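Local coordinates for putative drug/sodium antiporter (Escherichia coli, PDB 4Z3N), which probably exports the genotoxin colibactin across the cell membrane as a MATE-family transporter, most likely in exchange for a cation, at residues A[276-281]-A[287-292]; A[297-302]-A[349-354]; A[369-374]-A[434-439]. All blocks are in the same frame, centred on the assembly; numbering follows the deposited sequence.

Contact 1 of 3, residues A[276-281]-A[287-292]. With OLC ((2R)-2,3-dihydroxypropyl (9Z)-octadec-9-enoate), chain B.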
loop_
_atom_site.group_PDB
_atom_site.type_symbol
_atom_site.label_atom_id
_atom_site.label_comp_id
_atom_site.label_asym_id
_atom_site.label_seq_id
_atom_site.Cartn_x
_atom_site.Cartn_y
_atom_site.Cartn_z
ATOM N N ILE A 276 16.344 -3.371 -7.673
ATOM C CA ILE A 276 17.415 -2.751 -8.446
ATOM C C ILE A 276 18.241 -1.844 -7.561
ATOM O O ILE A 276 19.441 -1.689 -7.773
ATOM C CB ILE A 276 16.858 -1.942 -9.628
ATOM C CG1 ILE A 276 16.214 -2.896 -10.641
ATOM C CG2 ILE A 276 17.944 -1.029 -10.233
ATOM C CD1 ILE A 276 15.320 -2.231 -11.655
ATOM N N TYR A 277 17.583 -1.247 -6.568
ATOM C CA TYR A 277 18.247 -0.403 -5.576
ATOM C C TYR A 277 19.131 -1.236 -4.654
ATOM O O TYR A 277 20.266 -0.864 -4.348
ATOM C CB TYR A 277 17.214 0.360 -4.754
ATOM C CG TYR A 277 17.772 1.382 -3.787
ATOM C CD1 TYR A 277 18.162 2.633 -4.225
ATOM C CD2 TYR A 277 17.863 1.105 -2.431
ATOM C CE1 TYR A 277 18.648 3.586 -3.345
ATOM C CE2 TYR A 277 18.352 2.045 -1.538
ATOM C CZ TYR A 277 18.739 3.292 -2.001
ATOM O OH TYR A 277 19.223 4.239 -1.116
ATOM N N ASN A 278 18.601 -2.365 -4.205
ATOM C CA ASN A 278 19.361 -3.260 -3.358
ATOM C C ASN A 278 20.559 -3.833 -4.096
ATOM O O ASN A 278 21.654 -3.876 -3.553
ATOM C CB ASN A 278 18.455 -4.364 -2.824
ATOM C CG ASN A 278 17.634 -3.895 -1.656
ATOM O OD1 ASN A 278 17.733 -2.734 -1.255
ATOM N ND2 ASN A 278 16.817 -4.783 -1.096
ATOM N N PHE A 279 20.343 -4.225 -5.348
ATOM C CA PHE A 279 21.405 -4.722 -6.218
ATOM C C PHE A 279 22.598 -3.771 -6.233
ATOM O O PHE A 279 23.715 -4.163 -5.929
ATOM C CB PHE A 279 20.852 -4.924 -7.635
ATOM C CG PHE A 279 21.843 -5.472 -8.620
ATOM C CD1 PHE A 279 22.279 -6.784 -8.532
ATOM C CD2 PHE A 279 22.309 -4.684 -9.667
ATOM C CE1 PHE A 279 23.178 -7.296 -9.455
ATOM C CE2 PHE A 279 23.217 -5.191 -10.597
ATOM C CZ PHE A 279 23.643 -6.497 -10.491
ATOM N N PHE A 280 22.347 -2.511 -6.564
ATOM C CA PHE A 280 23.399 -1.506 -6.633
ATOM C C PHE A 280 24.086 -1.267 -5.262
ATOM O O PHE A 280 25.320 -1.214 -5.166
ATOM C CB PHE A 280 22.825 -0.190 -7.170
ATOM C CG PHE A 280 22.826 -0.083 -8.677
ATOM C CD1 PHE A 280 23.974 0.257 -9.358
ATOM C CD2 PHE A 280 21.663 -0.279 -9.410
ATOM C CE1 PHE A 280 23.982 0.373 -10.747
ATOM C CE2 PHE A 280 21.658 -0.165 -10.802
ATOM C CZ PHE A 280 22.820 0.157 -11.470
ATOM N N ILE A 281 23.286 -1.125 -4.208
ATOM C CA ILE A 281 23.818 -0.786 -2.895
ATOM C C ILE A 281 24.794 -1.856 -2.397
ATOM O O ILE A 281 25.836 -1.548 -1.823
ATOM C CB ILE A 281 22.678 -0.601 -1.861
ATOM C CG1 ILE A 281 21.769 0.547 -2.279
ATOM C CG2 ILE A 281 23.228 -0.296 -0.494
ATOM C CD1 ILE A 281 22.452 1.886 -2.294
ATOM N N ASN A 287 27.713 -2.175 3.725
ATOM C CA ASN A 287 27.221 -1.401 4.878
ATOM C C ASN A 287 26.005 -0.518 4.515
ATOM O O ASN A 287 25.063 -0.373 5.303
ATOM C CB ASN A 287 28.336 -0.527 5.463
ATOM C CG ASN A 287 29.516 -1.340 6.006
ATOM O OD1 ASN A 287 29.369 -2.106 6.959
ATOM N ND2 ASN A 287 30.695 -1.145 5.416
ATOM N N ALA A 288 26.033 0.052 3.310
ATOM C CA ALA A 288 24.908 0.820 2.787
ATOM C C ALA A 288 23.649 -0.051 2.685
ATOM O O ALA A 288 22.523 0.424 2.891
ATOM C CB ALA A 288 25.257 1.415 1.442
ATOM N N MET A 289 23.841 -1.331 2.383
ATOM C CA MET A 289 22.716 -2.251 2.332
ATOM C C MET A 289 22.170 -2.497 3.734
ATOM O O MET A 289 20.956 -2.578 3.918
ATOM C CB MET A 289 23.112 -3.569 1.665
ATOM C CG MET A 289 21.973 -4.569 1.579
ATOM S SD MET A 289 20.607 -3.994 0.539
ATOM C CE MET A 289 19.270 -3.975 1.726
ATOM N N ALA A 290 23.063 -2.599 4.720
ATOM C CA ALA A 290 22.645 -2.670 6.117
ATOM C C ALA A 290 21.975 -1.361 6.590
ATOM O O ALA A 290 20.991 -1.398 7.345
ATOM C CB ALA A 290 23.824 -3.011 7.004
ATOM N N ALA A 291 22.499 -0.216 6.149
ATOM C CA ALA A 291 21.899 1.086 6.487
ATOM C C ALA A 291 20.425 1.174 6.047
ATOM O O ALA A 291 19.546 1.528 6.835
ATOM C CB ALA A 291 22.703 2.223 5.865
ATOM N N PHE A 292 20.175 0.841 4.786
ATOM C CA PHE A 292 18.833 0.807 4.216
ATOM C C PHE A 292 17.894 -0.092 5.007
ATOM O O PHE A 292 16.721 0.217 5.155
ATOM C CB PHE A 292 18.914 0.341 2.759
ATOM C CG PHE A 292 17.613 0.373 2.021
ATOM C CD1 PHE A 292 16.661 1.332 2.293
ATOM C CD2 PHE A 292 17.358 -0.557 1.023
ATOM C CE1 PHE A 292 15.463 1.360 1.585
ATOM C CE2 PHE A 292 16.166 -0.540 0.316
ATOM C CZ PHE A 292 15.217 0.418 0.598
HETATM C C18 OLC B . 5.712 4.367 -2.900
HETATM C C10 OLC B . 13.100 9.001 -1.771
HETATM C C9 OLC B . 13.011 8.090 -0.781
HETATM C C17 OLC B . 6.938 5.124 -2.428
HETATM C C11 OLC B . 12.763 8.634 -3.204
HETATM C C8 OLC B . 14.039 8.103 0.339
HETATM C C24 OLC B . 15.763 3.775 -7.516
HETATM C C16 OLC B . 7.787 5.483 -3.627
HETATM C C12 OLC B . 12.334 7.179 -3.345
HETATM C C7 OLC B . 13.731 7.068 1.407
HETATM C C15 OLC B . 8.971 6.342 -3.202
HETATM C C13 OLC B . 11.136 7.084 -4.290
HETATM C C6 OLC B . 14.127 5.679 0.945
HETATM C C14 OLC B . 10.216 5.919 -3.970
HETATM C C5 OLC B . 15.514 5.688 0.337
HETATM C C4 OLC B . 15.687 4.475 -0.567
HETATM C C3 OLC B . 14.510 4.349 -1.514
HETATM C C2 OLC B . 14.827 3.446 -2.691
HETATM C C21 OLC B . 13.835 4.567 -6.148
HETATM C C1 OLC B . 13.991 3.852 -3.898
HETATM C C22 OLC B . 14.292 4.149 -7.535
HETATM O O19 OLC B . 12.882 4.352 -3.771
HETATM O O25 OLC B . 15.959 2.609 -8.289
HETATM O O23 OLC B . 13.539 3.032 -7.968
HETATM O O20 OLC B . 14.544 3.803 -5.186
#
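Tyr277 turns the edge of its ring onto the face of Phe292, a T-shaped stack with centroids 5.0 Å apart and planes at 74°. Tyr277 CE2 stands over the middle of the phenylalanine ring. Tyr277 swings CG away from its own backbone N (chi1 -174°) and Phe292 does the same, which carries the two rings into the gap between the antiparallel helices. The tyrosine ring is covered on both faces: Ile281 CG1 lies over the rim of one, and C2 of the bound monoolein over the centre of the other. C4 of the same lipid passes 3.8 Å from Phe292 CE1.

Aliphatic packing takes over toward the turn. Ile281 pushes its CG2 branch against the opposite helix, with CG2 3.3 Å from Ala288 CB and 3.9 Å from Met289 CB, and it also lies against the backbone there.

The polar contribution is modest, and no hydrogen bond crosses between the segments. Asn278 brings OD1 to the rim of the Phe292 ring, in its plane, while the amide itself is turned 73° from that plane. The Met289 chain, bent at chi2 and chi3, runs obliquely across the same amide, CE 3.6 Å from Asn278 OD1.

Residues 276-281 and 287-292 sit either side of the short turn joining helices 250-284 and 286-322, so this is a helical hairpin. Helix 366-379 supplies Gln375, hydrogen-bonded to Tyr277 OH, and helix 432-453 packs on Tyr277 and Ile281 through Val435.

Contact 2 of 3, residues A[297-302]-A[349-354]; sequences RIDYFI and VMHIVL. With OLC ((2R)-2,3-dihydroxypropyl (9Z)-octadec-9-enoate), chain B.
This is a buried contact between antiparallel helices, carried on one side by a single residue: His351 of helix 326-358 reaches across to Ile298, Asp299 and Ile302 of helix 286-322. Both helices belong to the second MatE family region of this MATE transporter and are predicted to span the membrane. The segment axes stay 11.2 Å apart, so the imidazole does the bridging, sent across with CG anti to the backbone N (chi1 -166°). Ile298 puts its CG2 methyl over one face of the ring, 3.9 Å from the centroid and 17° off the normal, a CH-pi contact displaced toward NE2. Asp299 comes to the rim instead, with OD1 in the ring plane and 3.3 Å from His351 CE1; the carboxylate is tilted 67° from the imidazole. Ile302 adds its CD1 methyl, 3.6 Å from His351 CB.

His351 NE2 is hydrogen-bonded to Tyr359 OH, and Asp299 OD2 to Thr295 OG1 one turn back, which together help fix the ring and the carboxylate. C7 of the bound monoolein lies 3.5 Å from Asp299 CG. Around the site, helix 366-379 brings Gln375 against Asp299 and Thr376 against His351, while Met358 of helix 326-358 packs on both Ile298 and His351.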
loop_
_atom_site.group_PDB
_atom_site.type_symbol
_atom_site.label_atom_id
_atom_site.label_comp_id
_atom_site.label_asym_id
_atom_site.label_seq_id
_atom_site.Cartn_x
_atom_site.Cartn_y
_atom_site.Cartn_z
ATOM N N ARG A 297 11.866 0.871 7.567
ATOM C CA ARG A 297 10.589 0.929 8.272
ATOM C C ARG A 297 10.234 2.395 8.536
ATOM O O ARG A 297 9.092 2.799 8.324
ATOM C CB ARG A 297 10.615 0.135 9.589
ATOM C CG ARG A 297 10.559 -1.387 9.459
ATOM C CD ARG A 297 10.653 -2.054 10.846
ATOM N NE ARG A 297 11.474 -3.267 10.851
ATOM C CZ ARG A 297 11.840 -3.928 11.951
ATOM N NH1 ARG A 297 11.461 -3.496 13.147
ATOM N NH2 ARG A 297 12.592 -5.020 11.857
ATOM N N ILE A 298 11.219 3.185 8.969
ATOM C CA ILE A 298 10.993 4.583 9.321
ATOM C C ILE A 298 10.634 5.412 8.090
ATOM O O ILE A 298 9.710 6.215 8.129
ATOM C CB ILE A 298 12.228 5.213 10.022
ATOM C CG1 ILE A 298 12.535 4.486 11.327
ATOM C CG2 ILE A 298 11.999 6.703 10.311
ATOM C CD1 ILE A 298 13.715 5.086 12.066
ATOM N N ASP A 299 11.361 5.212 6.998
ATOM C CA ASP A 299 11.053 5.903 5.758
ATOM C C ASP A 299 9.619 5.589 5.341
ATOM O O ASP A 299 8.930 6.413 4.736
ATOM C CB ASP A 299 12.043 5.504 4.658
ATOM C CG ASP A 299 13.409 6.196 4.809
ATOM O OD1 ASP A 299 13.419 7.420 5.141
ATOM O OD2 ASP A 299 14.451 5.516 4.578
ATOM N N TYR A 300 9.172 4.390 5.700
ATOM C CA TYR A 300 7.846 3.935 5.341
ATOM C C TYR A 300 6.750 4.604 6.192
ATOM O O TYR A 300 5.717 5.024 5.650
ATOM C CB TYR A 300 7.741 2.411 5.461
ATOM C CG TYR A 300 6.359 1.957 5.088
ATOM C CD1 TYR A 300 5.998 1.823 3.765
ATOM C CD2 TYR A 300 5.389 1.738 6.059
ATOM C CE1 TYR A 300 4.715 1.451 3.409
ATOM C CE2 TYR A 300 4.103 1.359 5.713
ATOM C CZ TYR A 300 3.777 1.219 4.384
ATOM O OH TYR A 300 2.508 0.842 4.019
ATOM N N PHE A 301 6.964 4.697 7.507
ATOM C CA PHE A 301 6.014 5.397 8.364
ATOM C C PHE A 301 5.792 6.860 7.931
ATOM O O PHE A 301 4.680 7.366 7.991
ATOM C CB PHE A 301 6.455 5.374 9.835
ATOM C CG PHE A 301 5.824 6.481 10.660
ATOM C CD1 PHE A 301 4.457 6.456 10.963
ATOM C CD2 PHE A 301 6.583 7.566 11.095
ATOM C CE1 PHE A 301 3.858 7.481 11.699
ATOM C CE2 PHE A 301 5.994 8.596 11.834
ATOM C CZ PHE A 301 4.624 8.551 12.135
ATOM N N ILE A 302 6.855 7.532 7.511
ATOM C CA ILE A 302 6.778 8.934 7.126
ATOM C C ILE A 302 5.820 9.119 5.953
ATOM O O ILE A 302 5.155 10.158 5.788
ATOM C CB ILE A 302 8.170 9.486 6.743
ATOM C CG1 ILE A 302 9.045 9.632 7.990
ATOM C CG2 ILE A 302 8.051 10.822 5.977
ATOM C CD1 ILE A 302 10.497 9.924 7.659
ATOM N N VAL A 349 11.742 16.343 7.565
ATOM C CA VAL A 349 12.649 17.228 8.289
ATOM C C VAL A 349 12.938 16.689 9.697
ATOM O O VAL A 349 14.074 16.745 10.161
ATOM C CB VAL A 349 12.077 18.696 8.369
ATOM C CG1 VAL A 349 12.930 19.571 9.275
ATOM C CG2 VAL A 349 12.025 19.317 6.986
ATOM N N MET A 350 11.927 16.158 10.377
ATOM C CA MET A 350 12.179 15.475 11.651
ATOM C C MET A 350 13.189 14.347 11.467
ATOM O O MET A 350 14.133 14.234 12.230
ATOM C CB MET A 350 10.899 14.909 12.248
ATOM C CG MET A 350 9.926 15.954 12.756
ATOM S SD MET A 350 8.579 15.151 13.631
ATOM C CE MET A 350 7.339 16.450 13.644
ATOM N N HIS A 351 12.995 13.526 10.439
ATOM C CA HIS A 351 13.870 12.393 10.221
ATOM C C HIS A 351 15.322 12.811 10.036
ATOM O O HIS A 351 16.233 12.171 10.577
ATOM C CB HIS A 351 13.445 11.573 9.008
ATOM C CG HIS A 351 14.107 10.227 8.951
ATOM N ND1 HIS A 351 14.079 9.427 7.831
ATOM C CD2 HIS A 351 14.802 9.535 9.891
ATOM C CE1 HIS A 351 14.722 8.301 8.082
ATOM N NE2 HIS A 351 15.166 8.338 9.323
ATOM N N ILE A 352 15.523 13.872 9.259
ATOM C CA ILE A 352 16.853 14.302 8.867
ATOM C C ILE A 352 17.649 14.788 10.073
ATOM O O ILE A 352 18.812 14.426 10.270
ATOM C CB ILE A 352 16.791 15.418 7.801
ATOM C CG1 ILE A 352 16.241 14.855 6.490
ATOM C CG2 ILE A 352 18.169 16.018 7.579
ATOM C CD1 ILE A 352 16.363 15.781 5.273
ATOM N N VAL A 353 17.013 15.608 10.884
ATOM C CA VAL A 353 17.667 16.158 12.041
ATOM C C VAL A 353 17.827 15.104 13.145
ATOM O O VAL A 353 18.744 15.181 13.940
ATOM C CB VAL A 353 16.887 17.378 12.572
ATOM C CG1 VAL A 353 16.967 18.503 11.570
ATOM C CG2 VAL A 353 15.448 16.992 12.872
ATOM N N LEU A 354 16.921 14.134 13.193
ATOM C CA LEU A 354 16.943 13.109 14.229
ATOM C C LEU A 354 18.003 12.034 13.938
ATOM O O LEU A 354 18.569 11.436 14.863
ATOM C CB LEU A 354 15.564 12.451 14.363
ATOM C CG LEU A 354 14.602 13.010 15.409
ATOM C CD1 LEU A 354 13.242 12.336 15.280
ATOM C CD2 LEU A 354 15.163 12.844 16.825
HETATM C C18 OLC B . 5.712 4.367 -2.900
HETATM C C10 OLC B . 13.100 9.001 -1.771
HETATM C C9 OLC B . 13.011 8.090 -0.781
HETATM C C17 OLC B . 6.938 5.124 -2.428
HETATM C C11 OLC B . 12.763 8.634 -3.204
HETATM C C8 OLC B . 14.039 8.103 0.339
HETATM C C24 OLC B . 15.763 3.775 -7.516
HETATM C C16 OLC B . 7.787 5.483 -3.627
HETATM C C12 OLC B . 12.334 7.179 -3.345
HETATM C C7 OLC B . 13.731 7.068 1.407
HETATM C C15 OLC B . 8.971 6.342 -3.202
HETATM C C13 OLC B . 11.136 7.084 -4.290
HETATM C C6 OLC B . 14.127 5.679 0.945
HETATM C C14 OLC B . 10.216 5.919 -3.970
HETATM C C5 OLC B . 15.514 5.688 0.337
HETATM C C4 OLC B . 15.687 4.475 -0.567
HETATM C C3 OLC B . 14.510 4.349 -1.514
HETATM C C2 OLC B . 14.827 3.446 -2.691
HETATM C C21 OLC B . 13.835 4.567 -6.148
HETATM C C1 OLC B . 13.991 3.852 -3.898
HETATM C C22 OLC B . 14.292 4.149 -7.535
HETATM O O19 OLC B . 12.882 4.352 -3.771
HETATM O O25 OLC B . 15.959 2.609 -8.289
HETATM O O23 OLC B . 13.539 3.032 -7.968
HETATM O O20 OLC B . 14.544 3.803 -5.186
#

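Contact 3 of 3, residues A[369-374]-A[434-439]. With OLC ((2R)-2,3-dihydroxypropyl (9Z)-octadec-9-enoate), chain B.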
loop_
_atom_site.group_PDB
_atom_site.type_symbol
_atom_site.label_atom_id
_atom_site.label_comp_id
_atom_site.label_asym_id
_atom_site.label_seq_id
_atom_site.Cartn_x
_atom_site.Cartn_y
_atom_site.Cartn_z
ATOM N N SER A 369 25.797 3.415 10.391
ATOM C CA SER A 369 25.005 4.548 10.855
ATOM C C SER A 369 25.378 5.813 10.066
ATOM O O SER A 369 24.584 6.744 9.957
ATOM C CB SER A 369 25.186 4.773 12.361
ATOM O OG SER A 369 26.241 5.689 12.598
ATOM N N ASP A 370 26.574 5.841 9.493
ATOM C CA ASP A 370 26.943 6.956 8.621
ATOM C C ASP A 370 26.190 6.917 7.295
ATOM O O ASP A 370 25.713 7.940 6.803
ATOM C CB ASP A 370 28.448 6.971 8.355
ATOM C CG ASP A 370 29.217 7.650 9.457
ATOM O OD1 ASP A 370 28.574 8.201 10.384
ATOM O OD2 ASP A 370 30.462 7.646 9.391
ATOM N N TYR A 371 26.093 5.728 6.715
ATOM C CA TYR A 371 25.386 5.564 5.460
ATOM C C TYR A 371 23.907 5.893 5.631
ATOM O O TYR A 371 23.290 6.512 4.760
ATOM C CB TYR A 371 25.550 4.143 4.947
ATOM C CG TYR A 371 26.733 3.945 4.041
ATOM C CD1 TYR A 371 27.048 4.874 3.065
ATOM C CD2 TYR A 371 27.535 2.809 4.151
ATOM C CE1 TYR A 371 28.138 4.685 2.224
ATOM C CE2 TYR A 371 28.622 2.606 3.309
ATOM C CZ TYR A 371 28.922 3.550 2.352
ATOM O OH TYR A 371 30.001 3.365 1.510
ATOM N N ALA A 372 23.345 5.472 6.760
ATOM C CA ALA A 372 21.940 5.702 7.031
ATOM C C ALA A 372 21.661 7.194 7.196
ATOM O O ALA A 372 20.587 7.678 6.823
ATOM C CB ALA A 372 21.511 4.934 8.258
ATOM N N VAL A 373 22.631 7.919 7.747
ATOM C CA VAL A 373 22.497 9.357 7.937
ATOM C C VAL A 373 22.693 10.096 6.613
ATOM O O VAL A 373 21.964 11.053 6.309
ATOM C CB VAL A 373 23.502 9.889 9.009
ATOM C CG1 VAL A 373 23.548 11.436 9.038
ATOM C CG2 VAL A 373 23.145 9.331 10.392
ATOM N N LEU A 374 23.656 9.642 5.816
ATOM C CA LEU A 374 23.925 10.272 4.512
ATOM C C LEU A 374 22.764 10.065 3.522
ATOM O O LEU A 374 22.466 10.946 2.717
ATOM C CB LEU A 374 25.243 9.741 3.919
ATOM C CG LEU A 374 25.630 10.348 2.571
ATOM C CD1 LEU A 374 25.870 11.828 2.657
ATOM C CD2 LEU A 374 26.850 9.652 1.979
ATOM N N GLY A 434 26.132 8.353 -5.331
ATOM C CA GLY A 434 25.562 8.384 -6.668
ATOM C C GLY A 434 24.241 7.635 -6.739
ATOM O O GLY A 434 23.346 8.057 -7.436
ATOM N N VAL A 435 24.135 6.516 -6.040
ATOM C CA VAL A 435 22.880 5.806 -5.934
ATOM C C VAL A 435 21.804 6.716 -5.341
ATOM O O VAL A 435 20.742 6.919 -5.934
ATOM C CB VAL A 435 23.011 4.544 -5.046
ATOM C CG1 VAL A 435 21.675 3.802 -4.980
ATOM C CG2 VAL A 435 24.123 3.627 -5.551
ATOM N N TYR A 436 22.094 7.262 -4.163
ATOM C CA TYR A 436 21.169 8.134 -3.460
ATOM C C TYR A 436 20.626 9.250 -4.368
ATOM O O TYR A 436 19.410 9.487 -4.425
ATOM C CB TYR A 436 21.847 8.747 -2.250
ATOM C CG TYR A 436 22.326 7.772 -1.219
ATOM C CD1 TYR A 436 21.804 6.493 -1.136
ATOM C CD2 TYR A 436 23.303 8.146 -0.307
ATOM C CE1 TYR A 436 22.247 5.604 -0.154
ATOM C CE2 TYR A 436 23.754 7.282 0.667
ATOM C CZ TYR A 436 23.227 6.015 0.744
ATOM O OH TYR A 436 23.696 5.183 1.726
ATOM N N PHE A 437 21.517 9.937 -5.077
ATOM C CA PHE A 437 21.072 11.034 -5.916
ATOM C C PHE A 437 20.305 10.509 -7.132
ATOM O O PHE A 437 19.256 11.044 -7.497
ATOM C CB PHE A 437 22.246 11.911 -6.363
ATOM C CG PHE A 437 22.655 12.929 -5.344
ATOM C CD1 PHE A 437 21.836 14.024 -5.075
ATOM C CD2 PHE A 437 23.850 12.794 -4.642
ATOM C CE1 PHE A 437 22.200 14.978 -4.124
ATOM C CE2 PHE A 437 24.223 13.742 -3.688
ATOM C CZ PHE A 437 23.394 14.837 -3.429
ATOM N N GLY A 438 20.824 9.457 -7.749
ATOM C CA GLY A 438 20.220 8.943 -8.953
ATOM C C GLY A 438 18.817 8.458 -8.679
ATOM O O GLY A 438 17.887 8.748 -9.435
ATOM N N ALA A 439 18.669 7.742 -7.571
ATOM C CA ALA A 439 17.435 7.046 -7.254
ATOM C C ALA A 439 16.272 8.007 -7.021
ATOM O O ALA A 439 15.132 7.694 -7.364
ATOM C CB ALA A 439 17.642 6.152 -6.037
HETATM C C18 OLC B . 5.712 4.367 -2.900
HETATM C C10 OLC B . 13.100 9.001 -1.771
HETATM C C9 OLC B . 13.011 8.090 -0.781
HETATM C C17 OLC B . 6.938 5.124 -2.428
HETATM C C11 OLC B . 12.763 8.634 -3.204
HETATM C C8 OLC B . 14.039 8.103 0.339
HETATM C C24 OLC B . 15.763 3.775 -7.516
HETATM C C16 OLC B . 7.787 5.483 -3.627
HETATM C C12 OLC B . 12.334 7.179 -3.345
HETATM C C7 OLC B . 13.731 7.068 1.407
HETATM C C15 OLC B . 8.971 6.342 -3.202
HETATM C C13 OLC B . 11.136 7.084 -4.290
HETATM C C6 OLC B . 14.127 5.679 0.945
HETATM C C14 OLC B . 10.216 5.919 -3.970
HETATM C C5 OLC B . 15.514 5.688 0.337
HETATM C C4 OLC B . 15.687 4.475 -0.567
HETATM C C3 OLC B . 14.510 4.349 -1.514
HETATM C C2 OLC B . 14.827 3.446 -2.691
HETATM C C21 OLC B . 13.835 4.567 -6.148
HETATM C C1 OLC B . 13.991 3.852 -3.898
HETATM C C22 OLC B . 14.292 4.149 -7.535
HETATM O O19 OLC B . 12.882 4.352 -3.771
HETATM O O25 OLC B . 15.959 2.609 -8.289
HETATM O O23 OLC B . 13.539 3.032 -7.968
HETATM O O20 OLC B . 14.544 3.803 -5.186
#
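A tyrosine hydroxyl that ends close to the backbone of another helix is the striking thing here: Tyr436 OH lies 3.3 Å from Tyr371 O, and its ring is the one group of 434-439 that meets 369-374. The nearest CA atoms, those of Leu374 and Tyr436, are 8.7 Å apart, so the length of the phenol spans the space between the helices. Tyr436 CG lies anti to its own carbonyl carbon (chi1 -61°), and from there the ring extends across to the other helix.

The same hydroxyl also reaches the side chain of Tyr371, 3.6 Å from its CD1, with the two tyrosines crossing at about a right angle. Tyr371's own hydroxyl is engaged elsewhere, in a hydrogen bond to Asp285. Leu374 meets Tyr436 from the rim: its CG lies near the ring plane, 4.1 Å from CE2. This is light apolar packing, and the segments bury just 140 Å² between them.

Beyond Tyr436, Ala439 turns to the bound monoolein, its CB 3.4 Å from C24 of the glycerol headgroup. Helix 366-379 continues the packing on the tyrosine with Gln375, Ile378 and Met379, and Tyr277 of helix 250-284 also touches it. Tyr371 rests in turn on Asn287, Ala288 and Ala291 of helix 286-322, so helix 366-379 lies against both helix 286-322 and helix 432-453.

How the contacts relate
Contact 2 is the buried one, whereas contacts 1 and 3 are only partly buried and lie farther from the centre of the chain. Helix 286-322 runs through contacts 1 and 2, changing partner from its hairpin neighbour to helix 326-358; their centres are 18 Å apart. Contacts 1 and 3 share no helix, yet touch directly: Ala291 CB packs on the backbone N of Ala372, and Ile281 CD1 on Val435 CG1. Chemistry shifts with place: stacked rings and aliphatic groups beside the turn, an imidazole met by a carboxylate and two methyls in the interior, and a phenol near a backbone carbonyl in contact 3. One monoolein molecule touches all three.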